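Local coordinates for DNA processing protein DprA (Streptococcus pneumoniae, PDB 3UQZ), which helps load RecA onto single-stranded DNA during natural transformation, binding that DNA cooperatively and protecting it from nucleases, at residues N5-K10 with E54-I59; S65-K70 with Y194-Q199; D79-D84 with D90-L95. All coordinates share one frame; numbering follows the deposited sequence.

Interaction 1 (N5-K10 with E54-I59); sequences NYEIYK and ERYFQI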
loop_
_atom_site.group_PDB
_atom_site.type_symbol
_atom_site.label_atom_id
_atom_site.label_comp_id
_atom_site.label_asym_id
_atom_site.label_seq_id
_atom_site.Cartn_x
_atom_site.Cartn_y
_atom_site.Cartn_z
ATOM N N ASN A 5 -30.791 -13.824 31.739
ATOM C CA ASN A 5 -30.717 -13.474 30.313
ATOM C C ASN A 5 -32.070 -12.986 29.797
ATOM O O ASN A 5 -32.111 -12.032 29.011
ATOM C CB ASN A 5 -30.187 -14.622 29.456
ATOM C CG ASN A 5 -28.726 -14.952 29.656
ATOM O OD1 ASN A 5 -28.001 -14.301 30.435
ATOM N ND2 ASN A 5 -28.275 -16.008 28.969
ATOM N N TYR A 6 -33.178 -13.599 30.286
ATOM C CA TYR A 6 -34.543 -13.178 29.935
ATOM C C TYR A 6 -34.799 -11.740 30.409
ATOM O O TYR A 6 -35.449 -10.968 29.698
ATOM C CB TYR A 6 -35.606 -14.139 30.522
ATOM C CG TYR A 6 -37.018 -13.604 30.395
ATOM C CD1 TYR A 6 -37.682 -13.617 29.173
ATOM C CD2 TYR A 6 -37.657 -13.000 31.476
ATOM C CE1 TYR A 6 -38.948 -13.053 29.030
ATOM C CE2 TYR A 6 -38.922 -12.431 31.345
ATOM C CZ TYR A 6 -39.570 -12.473 30.125
ATOM O OH TYR A 6 -40.827 -11.937 30.007
ATOM N N GLU A 7 -34.298 -11.396 31.614
ATOM C CA GLU A 7 -34.470 -10.062 32.181
ATOM C C GLU A 7 -33.693 -9.028 31.397
ATOM O O GLU A 7 -34.225 -7.940 31.158
ATOM C CB GLU A 7 -34.146 -10.026 33.676
ATOM C CG GLU A 7 -35.132 -10.802 34.535
ATOM C CD GLU A 7 -36.530 -10.226 34.658
ATOM O OE1 GLU A 7 -36.723 -9.027 34.352
ATOM O OE2 GLU A 7 -37.434 -10.985 35.076
ATOM N N ILE A 8 -32.479 -9.395 30.915
ATOM C CA ILE A 8 -31.654 -8.536 30.059
ATOM C C ILE A 8 -32.477 -8.168 28.806
ATOM O O ILE A 8 -32.614 -6.982 28.496
ATOM C CB ILE A 8 -30.286 -9.200 29.717
ATOM C CG1 ILE A 8 -29.353 -9.234 30.962
ATOM C CG2 ILE A 8 -29.618 -8.479 28.565
ATOM C CD1 ILE A 8 -28.126 -10.176 30.877
ATOM N N TYR A 9 -33.090 -9.179 28.154
ATOM C CA TYR A 9 -33.967 -8.991 26.995
ATOM C C TYR A 9 -35.159 -8.112 27.359
ATOM O O TYR A 9 -35.470 -7.181 26.609
ATOM C CB TYR A 9 -34.439 -10.345 26.434
ATOM C CG TYR A 9 -35.169 -10.243 25.110
ATOM C CD1 TYR A 9 -34.590 -9.600 24.019
ATOM C CD2 TYR A 9 -36.431 -10.814 24.938
ATOM C CE1 TYR A 9 -35.258 -9.500 22.799
ATOM C CE2 TYR A 9 -37.104 -10.727 23.719
ATOM C CZ TYR A 9 -36.511 -10.069 22.653
ATOM O OH TYR A 9 -37.161 -9.977 21.449
ATOM N N LYS A 10 -35.798 -8.381 28.533
ATOM C CA LYS A 10 -36.932 -7.602 29.043
ATOM C C LYS A 10 -36.558 -6.118 29.274
ATOM O O LYS A 10 -37.389 -5.246 29.009
ATOM C CB LYS A 10 -37.532 -8.253 30.296
ATOM C CG LYS A 10 -38.939 -7.775 30.625
ATOM C CD LYS A 10 -39.521 -8.513 31.813
ATOM C CE LYS A 10 -40.824 -7.898 32.260
ATOM N NZ LYS A 10 -41.311 -8.520 33.509
ATOM N N GLU A 54 -42.697 1.915 33.980
ATOM C CA GLU A 54 -44.053 1.794 33.440
ATOM C C GLU A 54 -44.027 0.732 32.358
ATOM O O GLU A 54 -44.700 -0.283 32.510
ATOM C CB GLU A 54 -44.536 3.144 32.870
ATOM C CG GLU A 54 -45.993 3.164 32.435
ATOM C CD GLU A 54 -46.434 4.430 31.724
ATOM O OE1 GLU A 54 -45.940 4.691 30.602
ATOM O OE2 GLU A 54 -47.291 5.153 32.283
ATOM N N ARG A 55 -43.185 0.928 31.320
ATOM C CA ARG A 55 -42.994 0.011 30.184
ATOM C C ARG A 55 -42.649 -1.409 30.625
ATOM O O ARG A 55 -43.221 -2.359 30.084
ATOM C CB ARG A 55 -41.939 0.557 29.212
ATOM C CG ARG A 55 -42.430 1.741 28.387
ATOM C CD ARG A 55 -41.444 2.140 27.315
ATOM N NE ARG A 55 -41.185 1.050 26.371
ATOM C CZ ARG A 55 -40.348 1.131 25.342
ATOM N NH1 ARG A 55 -39.688 2.259 25.102
ATOM N NH2 ARG A 55 -40.164 0.089 24.543
ATOM N N TYR A 56 -41.771 -1.549 31.645
ATOM C CA TYR A 56 -41.388 -2.848 32.204
ATOM C C TYR A 56 -42.624 -3.596 32.744
ATOM O O TYR A 56 -42.813 -4.777 32.443
ATOM C CB TYR A 56 -40.318 -2.679 33.304
ATOM C CG TYR A 56 -39.830 -3.989 33.890
ATOM C CD1 TYR A 56 -38.660 -4.590 33.430
ATOM C CD2 TYR A 56 -40.539 -4.628 34.908
ATOM C CE1 TYR A 56 -38.209 -5.796 33.966
ATOM C CE2 TYR A 56 -40.101 -5.838 35.444
ATOM C CZ TYR A 56 -38.937 -6.418 34.969
ATOM O OH TYR A 56 -38.520 -7.615 35.491
ATOM N N PHE A 57 -43.466 -2.894 33.527
ATOM C CA PHE A 57 -44.688 -3.451 34.112
ATOM C C PHE A 57 -45.756 -3.818 33.092
ATOM O O PHE A 57 -46.489 -4.787 33.322
ATOM C CB PHE A 57 -45.252 -2.533 35.206
ATOM C CG PHE A 57 -44.385 -2.466 36.440
ATOM C CD1 PHE A 57 -44.034 -3.620 37.133
ATOM C CD2 PHE A 57 -43.939 -1.250 36.927
ATOM C CE1 PHE A 57 -43.216 -3.555 38.262
ATOM C CE2 PHE A 57 -43.108 -1.192 38.047
ATOM C CZ PHE A 57 -42.791 -2.336 38.731
ATOM N N GLN A 58 -45.826 -3.081 31.959
ATOM C CA GLN A 58 -46.802 -3.341 30.896
ATOM C C GLN A 58 -46.476 -4.579 30.055
ATOM O O GLN A 58 -47.344 -5.067 29.328
ATOM C CB GLN A 58 -47.020 -2.098 30.022
ATOM C CG GLN A 58 -47.769 -0.985 30.762
ATOM C CD GLN A 58 -47.623 0.375 30.136
ATOM O OE1 GLN A 58 -46.841 0.597 29.201
ATOM N NE2 GLN A 58 -48.378 1.333 30.657
ATOM N N ILE A 59 -45.240 -5.101 30.168
ATOM C CA ILE A 59 -44.787 -6.274 29.416
ATOM C C ILE A 59 -45.519 -7.554 29.820
ATOM O O ILE A 59 -45.534 -7.911 30.999
ATOM C CB ILE A 59 -43.227 -6.413 29.439
ATOM C CG1 ILE A 59 -42.567 -5.369 28.506
ATOM C CG2 ILE A 59 -42.769 -7.835 29.075
ATOM C CD1 ILE A 59 -41.128 -5.086 28.773
#
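K10 and Y56 form the dense part of this contact between helices 5-13 and 49-58. Their backbones approach to 7.2 Å between K10 CA and Y56 CA, and the lysine chain lies across the tyrosine ring at about a right angle. With CG anti to the backbone N (chi1 -162°) and every later torsion extended, K10 reaches straight from its helix, so that CE sits 3.8 Å from the ring centroid of Y56 over one face, a CH-pi contact. NZ lies beyond CE, above the CZ-CE2 side of the ring, 3.9 Å from the same centroid and 33° off the normal, giving an off-centre cation-pi contact. A lysine suits the place because its methylenes are greasy enough to be buried, while the ammonium still finds a salt bridge with D61. I59 completes the packing, running antiparallel to the lysine chain with CG2 3.7 Å from K10 CE.

The looser side is that of E7, which is partly exposed and rests on one polar bond. Y56 OH donates to E7 OE1 at 2.6 Å, on the syn side but tilted out of the carboxylate plane; the acid group is nearly coplanar with the ring and meets it at the edge. The bend at chi2 (-69°) brings this acid round to the hydroxyl. Tyrosine thus serves both zones, its ring packing under K10 and its OH steadied by E7. Such helix-on-helix packing, joining the first and fourth helices, belongs to the small all-helical sterile alpha motif (SAM) domain at the N-terminus of DprA.

Interaction 2 (S65-K70 with Y194-Q199); sequences SKEFQK and YGPGEQ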
loop_
_atom_site.group_PDB
_atom_site.type_symbol
_atom_site.label_atom_id
_atom_site.label_comp_id
_atom_site.label_asym_id
_atom_site.label_seq_id
_atom_site.Cartn_x
_atom_site.Cartn_y
_atom_site.Cartn_z
ATOM N N SER A 65 -41.716 -14.348 26.868
ATOM C CA SER A 65 -40.955 -15.569 27.140
ATOM C C SER A 65 -40.958 -16.508 25.930
ATOM O O SER A 65 -39.959 -17.182 25.672
ATOM C CB SER A 65 -41.476 -16.275 28.385
ATOM O OG SER A 65 -40.555 -17.262 28.821
ATOM N N LYS A 66 -42.061 -16.518 25.168
ATOM C CA LYS A 66 -42.199 -17.318 23.954
ATOM C C LYS A 66 -41.243 -16.758 22.876
ATOM O O LYS A 66 -40.530 -17.529 22.234
ATOM C CB LYS A 66 -43.663 -17.299 23.477
ATOM C CG LYS A 66 -43.994 -18.359 22.443
ATOM C CD LYS A 66 -45.396 -18.146 21.927
ATOM C CE LYS A 66 -45.551 -18.635 20.508
ATOM N NZ LYS A 66 -46.901 -18.333 19.963
ATOM N N GLU A 67 -41.225 -15.416 22.717
ATOM C CA GLU A 67 -40.398 -14.648 21.786
ATOM C C GLU A 67 -38.890 -14.864 22.085
ATOM O O GLU A 67 -38.130 -15.239 21.181
ATOM C CB GLU A 67 -40.770 -13.165 21.915
ATOM C CG GLU A 67 -40.365 -12.296 20.744
ATOM C CD GLU A 67 -40.675 -10.829 20.953
ATOM O OE1 GLU A 67 -41.863 -10.491 21.162
ATOM O OE2 GLU A 67 -39.726 -10.014 20.910
ATOM N N PHE A 68 -38.478 -14.659 23.366
ATOM C CA PHE A 68 -37.109 -14.836 23.848
ATOM C C PHE A 68 -36.574 -16.262 23.629
ATOM O O PHE A 68 -35.382 -16.431 23.348
ATOM C CB PHE A 68 -37.013 -14.439 25.336
ATOM C CG PHE A 68 -35.684 -14.722 25.995
ATOM C CD1 PHE A 68 -34.575 -13.919 25.741
ATOM C CD2 PHE A 68 -35.539 -15.795 26.869
ATOM C CE1 PHE A 68 -33.345 -14.184 26.349
ATOM C CE2 PHE A 68 -34.309 -16.064 27.473
ATOM C CZ PHE A 68 -33.219 -15.261 27.204
ATOM N N GLN A 69 -37.441 -17.275 23.785
ATOM C CA GLN A 69 -37.052 -18.681 23.669
ATOM C C GLN A 69 -37.038 -19.270 22.250
ATOM O O GLN A 69 -36.487 -20.361 22.063
ATOM C CB GLN A 69 -37.837 -19.550 24.665
ATOM C CG GLN A 69 -37.374 -19.343 26.109
ATOM C CD GLN A 69 -38.236 -20.035 27.125
ATOM O OE1 GLN A 69 -39.461 -20.118 26.994
ATOM N NE2 GLN A 69 -37.617 -20.494 28.201
ATOM N N LYS A 70 -37.582 -18.529 21.246
ATOM C CA LYS A 70 -37.621 -18.956 19.836
ATOM C C LYS A 70 -36.235 -19.356 19.310
ATOM O O LYS A 70 -36.118 -20.369 18.633
ATOM C CB LYS A 70 -38.269 -17.889 18.936
ATOM C CG LYS A 70 -38.717 -18.447 17.601
ATOM C CD LYS A 70 -38.982 -17.382 16.560
ATOM C CE LYS A 70 -39.753 -17.975 15.406
ATOM N NZ LYS A 70 -40.058 -16.968 14.365
ATOM N N TYR A 194 -30.624 -8.822 17.510
ATOM C CA TYR A 194 -32.030 -8.603 17.209
ATOM C C TYR A 194 -32.907 -9.830 17.389
ATOM O O TYR A 194 -32.531 -10.940 17.030
ATOM C CB TYR A 194 -32.172 -7.974 15.812
ATOM C CG TYR A 194 -31.180 -6.846 15.624
ATOM C CD1 TYR A 194 -31.341 -5.632 16.293
ATOM C CD2 TYR A 194 -30.017 -7.030 14.886
ATOM C CE1 TYR A 194 -30.377 -4.628 16.215
ATOM C CE2 TYR A 194 -29.052 -6.027 14.791
ATOM C CZ TYR A 194 -29.245 -4.824 15.447
ATOM O OH TYR A 194 -28.295 -3.838 15.383
ATOM N N GLY A 195 -34.069 -9.606 17.979
ATOM C CA GLY A 195 -35.038 -10.650 18.276
ATOM C C GLY A 195 -35.861 -11.076 17.079
ATOM O O GLY A 195 -35.711 -10.508 15.995
ATOM N N PRO A 196 -36.762 -12.071 17.255
ATOM C CA PRO A 196 -37.559 -12.565 16.117
ATOM C C PRO A 196 -38.330 -11.520 15.312
ATOM O O PRO A 196 -38.943 -10.614 15.879
ATOM C CB PRO A 196 -38.488 -13.593 16.766
ATOM C CG PRO A 196 -37.745 -14.061 17.978
ATOM C CD PRO A 196 -37.051 -12.837 18.485
ATOM N N GLY A 197 -38.263 -11.636 13.993
ATOM C CA GLY A 197 -38.982 -10.760 13.079
ATOM C C GLY A 197 -38.446 -9.360 12.857
ATOM O O GLY A 197 -39.065 -8.597 12.112
ATOM N N GLU A 198 -37.295 -9.000 13.474
ATOM C CA GLU A 198 -36.687 -7.673 13.318
ATOM C C GLU A 198 -36.143 -7.463 11.906
ATOM O O GLU A 198 -35.448 -8.327 11.365
ATOM C CB GLU A 198 -35.640 -7.376 14.402
ATOM C CG GLU A 198 -36.246 -7.225 15.786
ATOM C CD GLU A 198 -35.554 -6.237 16.706
ATOM O OE1 GLU A 198 -35.493 -5.039 16.346
ATOM O OE2 GLU A 198 -35.123 -6.651 17.808
ATOM N N GLN A 199 -36.487 -6.314 11.319
ATOM C CA GLN A 199 -36.194 -5.921 9.942
ATOM C C GLN A 199 -34.817 -5.283 9.687
ATOM O O GLN A 199 -34.249 -4.678 10.602
ATOM C CB GLN A 199 -37.326 -4.987 9.434
ATOM C CG GLN A 199 -38.697 -5.655 9.289
ATOM C CD GLN A 199 -38.668 -6.863 8.397
ATOM O OE1 GLN A 199 -38.758 -7.994 8.876
ATOM N NE2 GLN A 199 -38.522 -6.654 7.091
#
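E67 OE2 is gripped by two groups of helix 5-13, the hydroxyl of Y9 through a hydrogen bond and the ammonium of K13 through a salt bridge. A glutamate here is thus paired with a donor and with a positive charge, which would favour its ionised form. Its aliphatic part does other work: a chi1 of -161° swings the extended chain to the side opposite the backbone N, placing CG 4.0 Å from P196 CD.

P196 is the loop's main contribution to the contact. Its CG lies 3.4 Å from E67 O, a backbone carbonyl of helix 61-69, and 3.8 Å from K70 CD. The lysine's extended chain slides along the pyrrolidine in the opposite direction, so the ring is flanked by methylenes of E67 and K70 while the charged ends of both lie beyond it. K70 NZ reaches D170 in a salt bridge.

The proline is presented by a type II beta turn running from G195 to E198, in the loop between strand 189-192 and helix 204-215 of the Rossmann-like domain. The contact therefore joins that domain to segment 65-70, at the surface of the chain. Proline suits the second position of the turn with its phi of -53°, and G197 the third, where phi is +76°. The turn's own backbone bond, E198 N to G195 O, is weak at 3.3 Å, but E198 folds back so that OE2 accepts G195 N at 3.1 Å on the anti side of its carboxylate, tilted out of its plane. D170 also binds G197 N, linking the turn and K70 through one acid.

Interaction 3 (D79-D84 with D90-L95); sequences DCYPWD and DAPVLL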
loop_
_atom_site.group_PDB
_atom_site.type_symbol
_atom_site.label_atom_id
_atom_site.label_comp_id
_atom_site.label_asym_id
_atom_site.label_seq_id
_atom_site.Cartn_x
_atom_site.Cartn_y
_atom_site.Cartn_z
ATOM N N ASP A 79 -20.181 -17.672 30.674
ATOM C CA ASP A 79 -18.799 -18.145 30.520
ATOM C C ASP A 79 -18.354 -18.220 29.061
ATOM O O ASP A 79 -17.177 -18.004 28.770
ATOM C CB ASP A 79 -18.620 -19.544 31.164
ATOM C CG ASP A 79 -19.410 -19.799 32.438
ATOM O OD1 ASP A 79 -20.664 -19.863 32.361
ATOM O OD2 ASP A 79 -18.778 -20.004 33.498
ATOM N N CYS A 80 -19.283 -18.563 28.158
ATOM C CA CYS A 80 -19.006 -18.731 26.738
ATOM C C CYS A 80 -18.776 -17.415 25.989
ATOM O O CYS A 80 -18.251 -17.436 24.867
ATOM C CB CYS A 80 -20.088 -19.574 26.073
ATOM S SG CYS A 80 -21.650 -18.703 25.840
ATOM N N TYR A 81 -19.179 -16.284 26.582
ATOM C CA TYR A 81 -18.996 -14.984 25.954
ATOM C C TYR A 81 -17.485 -14.749 25.698
ATOM O O TYR A 81 -16.695 -14.824 26.651
ATOM C CB TYR A 81 -19.616 -13.867 26.815
ATOM C CG TYR A 81 -19.783 -12.549 26.089
ATOM C CD1 TYR A 81 -21.003 -12.189 25.530
ATOM C CD2 TYR A 81 -18.726 -11.643 25.994
ATOM C CE1 TYR A 81 -21.172 -10.958 24.901
ATOM C CE2 TYR A 81 -18.877 -10.421 25.344
ATOM C CZ TYR A 81 -20.105 -10.081 24.804
ATOM O OH TYR A 81 -20.255 -8.871 24.179
ATOM N N PRO A 82 -17.075 -14.546 24.405
ATOM C CA PRO A 82 -15.637 -14.371 24.111
ATOM C C PRO A 82 -15.019 -13.096 24.681
ATOM O O PRO A 82 -15.581 -12.007 24.551
ATOM C CB PRO A 82 -15.547 -14.475 22.587
ATOM C CG PRO A 82 -16.890 -14.215 22.099
ATOM C CD PRO A 82 -17.891 -14.482 23.174
ATOM N N TRP A 83 -13.854 -13.261 25.325
ATOM C CA TRP A 83 -13.114 -12.211 26.013
ATOM C C TRP A 83 -12.690 -11.044 25.152
ATOM O O TRP A 83 -12.655 -9.930 25.659
ATOM C CB TRP A 83 -11.931 -12.802 26.792
ATOM C CG TRP A 83 -12.298 -13.580 28.031
ATOM C CD1 TRP A 83 -13.549 -13.787 28.540
ATOM C CD2 TRP A 83 -11.387 -14.235 28.928
ATOM N NE1 TRP A 83 -13.474 -14.547 29.683
ATOM C CE2 TRP A 83 -12.159 -14.821 29.955
ATOM C CE3 TRP A 83 -9.984 -14.360 28.980
ATOM C CZ2 TRP A 83 -11.575 -15.518 31.024
ATOM C CZ3 TRP A 83 -9.411 -15.036 30.044
ATOM C CH2 TRP A 83 -10.201 -15.607 31.049
ATOM N N ASP A 84 -12.368 -11.272 23.868
ATOM C CA ASP A 84 -11.981 -10.186 22.969
ATOM C C ASP A 84 -13.152 -9.238 22.721
ATOM O O ASP A 84 -12.949 -8.025 22.704
ATOM C CB ASP A 84 -11.447 -10.730 21.638
ATOM C CG ASP A 84 -10.059 -11.338 21.704
ATOM O OD1 ASP A 84 -9.148 -10.687 22.272
ATOM O OD2 ASP A 84 -9.868 -12.435 21.141
ATOM N N ASP A 90 -19.094 -0.519 24.296
ATOM C CA ASP A 90 -20.482 -0.897 23.988
ATOM C C ASP A 90 -20.603 -2.362 23.524
ATOM O O ASP A 90 -21.327 -2.665 22.578
ATOM C CB ASP A 90 -21.151 0.115 23.019
ATOM C CG ASP A 90 -22.667 0.109 23.009
ATOM O OD1 ASP A 90 -23.261 -0.205 24.051
ATOM O OD2 ASP A 90 -23.256 0.437 21.957
ATOM N N ALA A 91 -19.891 -3.274 24.213
ATOM C CA ALA A 91 -19.919 -4.706 23.922
ATOM C C ALA A 91 -21.371 -5.232 23.962
ATOM O O ALA A 91 -22.120 -4.832 24.855
ATOM C CB ALA A 91 -19.067 -5.453 24.927
ATOM N N PRO A 92 -21.825 -6.051 22.980
ATOM C CA PRO A 92 -23.217 -6.551 23.022
ATOM C C PRO A 92 -23.506 -7.244 24.338
ATOM O O PRO A 92 -22.736 -8.079 24.803
ATOM C CB PRO A 92 -23.312 -7.515 21.830
ATOM C CG PRO A 92 -21.929 -7.798 21.449
ATOM C CD PRO A 92 -21.096 -6.604 21.821
ATOM N N VAL A 93 -24.569 -6.811 24.985
ATOM C CA VAL A 93 -24.972 -7.323 26.288
ATOM C C VAL A 93 -25.666 -8.706 26.202
ATOM O O VAL A 93 -25.501 -9.535 27.099
ATOM C CB VAL A 93 -25.745 -6.219 27.039
ATOM C CG1 VAL A 93 -27.255 -6.427 27.035
ATOM C CG2 VAL A 93 -25.186 -6.004 28.423
ATOM N N LEU A 94 -26.378 -8.966 25.089
ATOM C CA LEU A 94 -27.087 -10.216 24.825
ATOM C C LEU A 94 -27.036 -10.516 23.319
ATOM O O LEU A 94 -27.276 -9.620 22.512
ATOM C CB LEU A 94 -28.554 -10.110 25.326
ATOM C CG LEU A 94 -29.507 -11.301 25.090
ATOM C CD1 LEU A 94 -29.295 -12.396 26.106
ATOM C CD2 LEU A 94 -30.950 -10.853 25.123
ATOM N N LEU A 95 -26.709 -11.769 22.958
ATOM C CA LEU A 95 -26.635 -12.242 21.569
ATOM C C LEU A 95 -27.426 -13.521 21.372
ATOM O O LEU A 95 -27.219 -14.498 22.094
ATOM C CB LEU A 95 -25.174 -12.481 21.086
ATOM C CG LEU A 95 -24.294 -11.252 20.806
ATOM C CD1 LEU A 95 -22.833 -11.633 20.746
ATOM C CD2 LEU A 95 -24.705 -10.553 19.530
#
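Y81 reaches across to P92 at the edge of the Rossmann-like domain, where the chain runs from strand 73-75 through a short helical turn and back into strand 94-99 of the central mixed sheet. The tyrosine buries far more surface here than any other residue; P92 is a distant second, and A91 adds a little. Both sides of the contact are buried, and the polar tip of a ring entering such a place needs a partner. It finds one in a backbone carbonyl: Y81 OH donates to P92 O at 2.7 Å, in the carbonyl plane and on a lone pair, with a C=O...donor angle of 134°. A chi1 of -165° sets the ring opposite its own amide nitrogen, which directs it away from its own loop and carries the hydroxyl over to the opposing segment.

Tyrosine suits this place because a long, rigid side chain can bridge backbones that stay 9.2 Å apart even at their nearest, between Y81 CA and L95 CA. P92 offers both a carbonyl to accept the bond and an apolar ring to lie near the hydroxyl, with P92 CG 3.4 Å from Y81 OH. The small methyl of A91 fits beside the same hydroxyl.

The 90-93 loop is held by N18 at the start of helix 18-28, which bonds to D90 OD1, A91 O and V93 N, and the segment then continues into strand 94-99. P92 N lies 3.4 Å from Y81 OH, but it is an amide nitrogen without a hydrogen and is not bonded to it; the hydroxyl proton goes to P92 O.

Interaction 3 is the buried contact of the set, interaction 1 is partly buried, and interaction 2 lies at the surface. Helix 5-13 connects them: F68, whose side chain starts away from the 194-199 loop, packs against N5, Y6 and Y9, and I8 packs on V93 and L94 of the segment 90-95. Chemistry follows place. Within the helical domain, interaction 1 mixes charge, ring face and aliphatic packing; interaction 2 joins a turn to helix 61-69 by apolar touches, with charges paired outside; interaction 3, nested in the chain loop closed by interaction 2, combines one uncharged hydroxyl-to-carbonyl bond with apolar contact to A91 and P92.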